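Local coordinates for protein phosphoglycerate kinase (Coxiella burnetii, PDB 4NG4) that catalyses the reversible transfer of a phosphoryl group between ATP and 3-phosphoglycerate, a step of glycolysis, at residues K194-K208 / L215-I228. Sequence-based numbering, arbitrary orientation.
Sequences KPLVAVVGGSKVSTK and LLDKVDQLIVGGGI. With ADP (adenosine-5'-diphosphate), chain E.
In V200, CG1 stands anti to the backbone N (chi1 168°). V200 CG1 meets I228 CD1 at 3.6 Å, and the two side chains cross obliquely. I228 turns CG1 away from its own carbonyl carbon (chi1 -64°), and with chi2 extended its CD1 reaches V200 and the backbone of G201. V200 CG2 faces L215 CD1. A198 CB fits among CD1 of L215, CG1 of V219 and CD1 of L222. A198, V200 and L222 lie on the sheet face that meets L215 of helix 209-216. On the other face V199 and I223 lie side by side, with V199 CG1 4.0 Å from I223 CG2, and helix 304-316 packs over both.

The strands run parallel, their axes 17° apart. They belong to a beta-alpha-beta unit whose two strands lie side by side in the parallel sheet of the nucleotide-binding domain. V200 N donates to I223 O at 2.7 Å, and I223 N to A198 O. At the start of the pair, D220 makes a two-way link with L196. D220 OD2 takes L196 N through the anti lone pair at 3.1 Å, while D220 N gives to L196 O at 3.0 Å.

At the other end the strands open into the ADP pocket. G202 CA comes close to the alpha-phosphate, and G226 CA lies 3.2 Å from adenine N7. The extended K208 chain brings NZ to ADP O2A at 2.7 Å and to O3B of the beta-phosphate. NZ also bonds to G201 O and to N323 OD1. S203 OG gives a hydrogen bond to O4' of the ribose. Four oxygen partners thus hold K208 NZ at the alpha- and beta-phosphates, consistent with its predicted role in binding ATP.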
loop_
_atom_site.group_PDB
_atom_site.type_symbol
_atom_site.label_atom_id
_atom_site.label_comp_id
_atom_site.label_asym_id
_atom_site.label_seq_id
_atom_site.Cartn_x
_atom_site.Cartn_y
_atom_site.Cartn_z
ATOM N N LYS A 194 -20.216 3.025 9.686
ATOM C CA LYS A 194 -19.764 3.636 10.942
ATOM C C LYS A 194 -19.956 2.693 12.145
ATOM O O LYS A 194 -20.747 1.769 12.086
ATOM C CB LYS A 194 -20.486 4.973 11.196
ATOM C CG LYS A 194 -20.288 6.031 10.089
ATOM C CD LYS A 194 -20.130 7.487 10.637
ATOM C CE LYS A 194 -20.570 8.544 9.606
ATOM N NZ LYS A 194 -19.664 9.727 9.546
ATOM N N PRO A 195 -19.195 2.900 13.226
ATOM C CA PRO A 195 -18.025 3.795 13.341
ATOM C C PRO A 195 -16.834 3.328 12.504
ATOM O O PRO A 195 -16.598 2.121 12.391
ATOM C CB PRO A 195 -17.669 3.751 14.833
ATOM C CG PRO A 195 -18.503 2.677 15.436
ATOM C CD PRO A 195 -19.687 2.470 14.544
ATOM N N LEU A 196 -16.128 4.283 11.899
ATOM C CA LEU A 196 -14.867 4.017 11.237
ATOM C C LEU A 196 -13.773 4.229 12.261
ATOM O O LEU A 196 -13.768 5.252 12.938
ATOM C CB LEU A 196 -14.669 4.975 10.068
ATOM C CG LEU A 196 -13.313 4.913 9.358
ATOM C CD1 LEU A 196 -13.182 3.606 8.614
ATOM C CD2 LEU A 196 -13.137 6.095 8.421
ATOM N N VAL A 197 -12.854 3.271 12.377
ATOM C CA VAL A 197 -11.666 3.423 13.230
ATOM C C VAL A 197 -10.377 3.266 12.432
ATOM O O VAL A 197 -10.267 2.395 11.580
ATOM C CB VAL A 197 -11.655 2.390 14.363
ATOM C CG1 VAL A 197 -10.402 2.543 15.194
ATOM C CG2 VAL A 197 -12.875 2.552 15.227
ATOM N N ALA A 198 -9.394 4.104 12.719
ATOM C CA ALA A 198 -8.127 4.069 12.006
ATOM C C ALA A 198 -7.010 3.922 13.012
ATOM O O ALA A 198 -6.826 4.796 13.853
ATOM C CB ALA A 198 -7.951 5.341 11.207
ATOM N N VAL A 199 -6.274 2.819 12.930
ATOM C CA VAL A 199 -5.069 2.589 13.743
ATOM C C VAL A 199 -3.834 2.939 12.923
ATOM O O VAL A 199 -3.682 2.470 11.802
ATOM C CB VAL A 199 -4.976 1.110 14.159
ATOM C CG1 VAL A 199 -3.810 0.870 15.087
ATOM C CG2 VAL A 199 -6.295 0.666 14.792
ATOM N N VAL A 200 -2.953 3.760 13.477
ATOM C CA VAL A 200 -1.786 4.250 12.733
ATOM C C VAL A 200 -0.546 4.155 13.623
ATOM O O VAL A 200 -0.452 4.845 14.642
ATOM C CB VAL A 200 -2.007 5.707 12.263
ATOM C CG1 VAL A 200 -0.691 6.342 11.749
ATOM C CG2 VAL A 200 -3.115 5.749 11.217
ATOM N N GLY A 201 0.381 3.280 13.239
ATOM C CA GLY A 201 1.577 3.005 14.019
ATOM C C GLY A 201 2.833 3.117 13.179
ATOM O O GLY A 201 2.781 3.166 11.952
ATOM N N GLY A 202 3.975 3.184 13.841
ATOM C CA GLY A 202 5.217 3.364 13.126
ATOM C C GLY A 202 6.284 4.084 13.909
ATOM O O GLY A 202 6.070 4.488 15.058
ATOM N N SER A 203 7.424 4.263 13.255
ATOM C CA SER A 203 8.600 4.782 13.912
ATOM C C SER A 203 8.481 6.295 14.105
ATOM O O SER A 203 9.041 6.843 15.050
ATOM C CB SER A 203 9.849 4.438 13.085
ATOM O OG SER A 203 9.636 3.276 12.262
ATOM N N LYS A 204 7.738 6.952 13.217
ATOM C CA LYS A 204 7.841 8.392 13.044
ATOM C C LYS A 204 6.496 9.024 12.769
ATOM O O LYS A 204 5.774 8.557 11.880
ATOM C CB LYS A 204 8.728 8.710 11.834
ATOM C CG LYS A 204 10.185 8.314 11.953
ATOM C CD LYS A 204 10.899 8.439 10.623
ATOM C CE LYS A 204 12.336 7.980 10.740
ATOM N NZ LYS A 204 12.931 7.773 9.415
ATOM N N VAL A 205 6.189 10.093 13.514
ATOM C CA VAL A 205 5.080 11.027 13.204
ATOM C C VAL A 205 5.244 11.633 11.824
ATOM O O VAL A 205 4.287 11.736 11.065
ATOM C CB VAL A 205 5.049 12.231 14.195
ATOM C CG1 VAL A 205 4.134 13.361 13.676
ATOM C CG2 VAL A 205 4.629 11.783 15.557
ATOM N N SER A 206 6.484 12.019 11.534
ATOM C CA SER A 206 6.844 12.816 10.364
ATOM C C SER A 206 6.616 12.114 9.040
ATOM O O SER A 206 6.570 12.756 8.014
ATOM C CB SER A 206 8.314 13.198 10.456
ATOM O OG SER A 206 9.132 12.047 10.435
ATOM N N THR A 207 6.503 10.794 9.059
ATOM C CA THR A 207 6.238 10.051 7.838
ATOM C C THR A 207 4.767 9.724 7.695
ATOM O O THR A 207 4.364 9.205 6.655
ATOM C CB THR A 207 6.984 8.733 7.839
ATOM O OG1 THR A 207 6.725 8.078 9.070
ATOM C CG2 THR A 207 8.472 8.950 7.717
ATOM N N LYS A 208 3.968 10.023 8.723
ATOM C CA LYS A 208 2.550 9.659 8.716
ATOM C C LYS A 208 1.565 10.771 9.108
ATOM O O LYS A 208 0.359 10.524 9.267
ATOM C CB LYS A 208 2.362 8.403 9.580
ATOM C CG LYS A 208 3.142 7.228 9.003
ATOM C CD LYS A 208 2.573 5.874 9.344
ATOM C CE LYS A 208 3.178 4.830 8.396
ATOM N NZ LYS A 208 2.856 3.430 8.760
ATOM N N LEU A 215 -7.346 11.348 7.530
ATOM C CA LEU A 215 -8.218 10.437 8.284
ATOM C C LEU A 215 -8.998 11.169 9.391
ATOM O O LEU A 215 -10.107 10.779 9.735
ATOM C CB LEU A 215 -7.419 9.258 8.870
ATOM C CG LEU A 215 -6.720 8.349 7.850
ATOM C CD1 LEU A 215 -5.772 7.354 8.531
ATOM C CD2 LEU A 215 -7.739 7.635 6.965
ATOM N N LEU A 216 -8.420 12.239 9.926
ATOM C CA LEU A 216 -9.077 13.014 10.959
ATOM C C LEU A 216 -10.418 13.519 10.499
ATOM O O LEU A 216 -11.360 13.525 11.264
ATOM C CB LEU A 216 -8.218 14.195 11.366
ATOM C CG LEU A 216 -8.633 14.841 12.684
ATOM C CD1 LEU A 216 -8.123 13.986 13.850
ATOM C CD2 LEU A 216 -8.071 16.246 12.748
ATOM N N ASP A 217 -10.516 13.929 9.242
ATOM C CA ASP A 217 -11.779 14.446 8.712
ATOM C C ASP A 217 -12.798 13.356 8.434
ATOM O O ASP A 217 -13.897 13.638 7.959
ATOM C CB ASP A 217 -11.536 15.179 7.403
ATOM C CG ASP A 217 -10.438 16.193 7.519
ATOM O OD1 ASP A 217 -10.454 16.976 8.503
ATOM O OD2 ASP A 217 -9.554 16.193 6.629
ATOM N N LYS A 218 -12.422 12.112 8.706
ATOM C CA LYS A 218 -13.192 10.965 8.268
ATOM C C LYS A 218 -13.555 9.987 9.372
ATOM O O LYS A 218 -14.613 9.391 9.315
ATOM C CB LYS A 218 -12.413 10.254 7.151
ATOM C CG LYS A 218 -12.571 10.965 5.807
ATOM C CD LYS A 218 -11.438 10.713 4.819
ATOM C CE LYS A 218 -11.515 11.723 3.659
ATOM N NZ LYS A 218 -10.478 11.524 2.595
ATOM N N VAL A 219 -12.679 9.809 10.363
ATOM C CA VAL A 219 -12.833 8.753 11.363
ATOM C C VAL A 219 -13.670 9.193 12.553
ATOM O O VAL A 219 -13.916 10.379 12.747
ATOM C CB VAL A 219 -11.467 8.282 11.889
ATOM C CG1 VAL A 219 -10.576 7.914 10.726
ATOM C CG2 VAL A 219 -10.803 9.347 12.768
ATOM N N ASP A 220 -14.105 8.217 13.344
ATOM C CA ASP A 220 -14.792 8.474 14.600
ATOM C C ASP A 220 -13.843 8.283 15.782
ATOM O O ASP A 220 -13.872 9.047 16.742
ATOM C CB ASP A 220 -16.006 7.570 14.711
ATOM C CG ASP A 220 -17.033 7.871 13.648
ATOM O OD1 ASP A 220 -17.784 8.847 13.808
ATOM O OD2 ASP A 220 -17.083 7.148 12.638
ATOM N N GLN A 221 -13.014 7.248 15.705
ATOM C CA GLN A 221 -11.945 7.007 16.657
ATOM C C GLN A 221 -10.644 6.971 15.866
ATOM O O GLN A 221 -10.657 6.609 14.673
ATOM C CB GLN A 221 -12.152 5.662 17.362
ATOM C CG GLN A 221 -13.220 5.634 18.476
ATOM C CD GLN A 221 -14.669 5.546 17.967
ATOM O OE1 GLN A 221 -14.983 4.768 17.063
ATOM N NE2 GLN A 221 -15.551 6.330 18.569
ATOM N N LEU A 222 -9.533 7.360 16.505
ATOM C CA LEU A 222 -8.193 7.205 15.903
ATOM C C LEU A 222 -7.188 6.756 16.952
ATOM O O LEU A 222 -7.178 7.268 18.069
ATOM C CB LEU A 222 -7.718 8.518 15.274
ATOM C CG LEU A 222 -6.347 8.523 14.575
ATOM C CD1 LEU A 222 -6.437 7.870 13.216
ATOM C CD2 LEU A 222 -5.798 9.940 14.447
ATOM N N ILE A 223 -6.343 5.797 16.588
ATOM C CA ILE A 223 -5.387 5.197 17.521
ATOM C C ILE A 223 -3.976 5.277 16.973
ATOM O O ILE A 223 -3.675 4.733 15.912
ATOM C CB ILE A 223 -5.703 3.719 17.743
ATOM C CG1 ILE A 223 -6.957 3.557 18.596
ATOM C CG2 ILE A 223 -4.529 3.019 18.440
ATOM C CD1 ILE A 223 -7.415 2.123 18.708
ATOM N N VAL A 224 -3.104 5.952 17.702
ATOM C CA VAL A 224 -1.703 6.021 17.323
ATOM C C VAL A 224 -0.926 4.988 18.139
ATOM O O VAL A 224 -1.240 4.760 19.309
ATOM C CB VAL A 224 -1.100 7.436 17.544
ATOM C CG1 VAL A 224 -1.881 8.474 16.785
ATOM C CG2 VAL A 224 -1.052 7.785 19.015
ATOM N N GLY A 225 0.088 4.387 17.506
ATOM C CA GLY A 225 0.969 3.410 18.139
ATOM C C GLY A 225 2.442 3.638 17.834
ATOM O O GLY A 225 2.792 4.298 16.844
ATOM N N GLY A 226 3.301 3.095 18.703
ATOM C CA GLY A 226 4.762 3.177 18.559
ATOM C C GLY A 226 5.356 4.569 18.715
ATOM O O GLY A 226 4.843 5.410 19.477
ATOM N N GLY A 227 6.444 4.806 17.976
ATOM C CA GLY A 227 7.077 6.115 17.892
ATOM C C GLY A 227 6.044 7.217 17.874
ATOM O O GLY A 227 6.107 8.148 18.687
ATOM N N ILE A 228 5.085 7.099 16.951
ATOM C CA ILE A 228 3.961 8.042 16.847
ATOM C C ILE A 228 3.339 8.280 18.224
ATOM O O ILE A 228 3.295 9.408 18.702
ATOM C CB ILE A 228 2.855 7.548 15.836
ATOM C CG1 ILE A 228 3.409 7.471 14.403
ATOM C CG2 ILE A 228 1.643 8.468 15.836
ATOM C CD1 ILE A 228 2.500 6.745 13.438
HETATM P PB ADP E . 4.412 -0.171 8.382
HETATM O O1B ADP E . 3.726 -1.440 8.824
HETATM O O2B ADP E . 5.646 -0.419 7.539
HETATM O O3B ADP E . 3.477 0.882 7.836
HETATM P PA ADP E . 5.911 1.735 9.917
HETATM O O1A ADP E . 6.806 1.815 8.704
HETATM O O2A ADP E . 5.078 2.943 10.254
HETATM O O3A ADP E . 4.918 0.461 9.786
HETATM O "O5'" ADP E . 6.883 1.384 11.167
HETATM C "C5'" ADP E . 6.812 0.143 11.881
HETATM C "C4'" ADP E . 8.179 -0.244 12.426
HETATM O "O4'" ADP E . 8.520 0.624 13.514
HETATM C "C3'" ADP E . 8.205 -1.684 12.942
HETATM O "O3'" ADP E . 9.187 -2.462 12.241
HETATM C "C2'" ADP E . 8.491 -1.574 14.435
HETATM O "O2'" ADP E . 9.482 -2.501 14.887
HETATM C "C1'" ADP E . 8.943 -0.130 14.660
HETATM N N9 ADP E . 8.401 0.420 15.945
HETATM C C8 ADP E . 7.095 0.562 16.281
HETATM N N7 ADP E . 6.982 1.082 17.531
HETATM C C5 ADP E . 8.223 1.287 18.019
HETATM C C6 ADP E . 8.820 1.813 19.272
HETATM N N6 ADP E . 8.049 2.243 20.302
HETATM N N1 ADP E . 10.175 1.853 19.348
HETATM C C2 ADP E . 10.988 1.434 18.350
HETATM N N3 ADP E . 10.510 0.943 17.191
HETATM C C4 ADP E . 9.163 0.845 16.968
#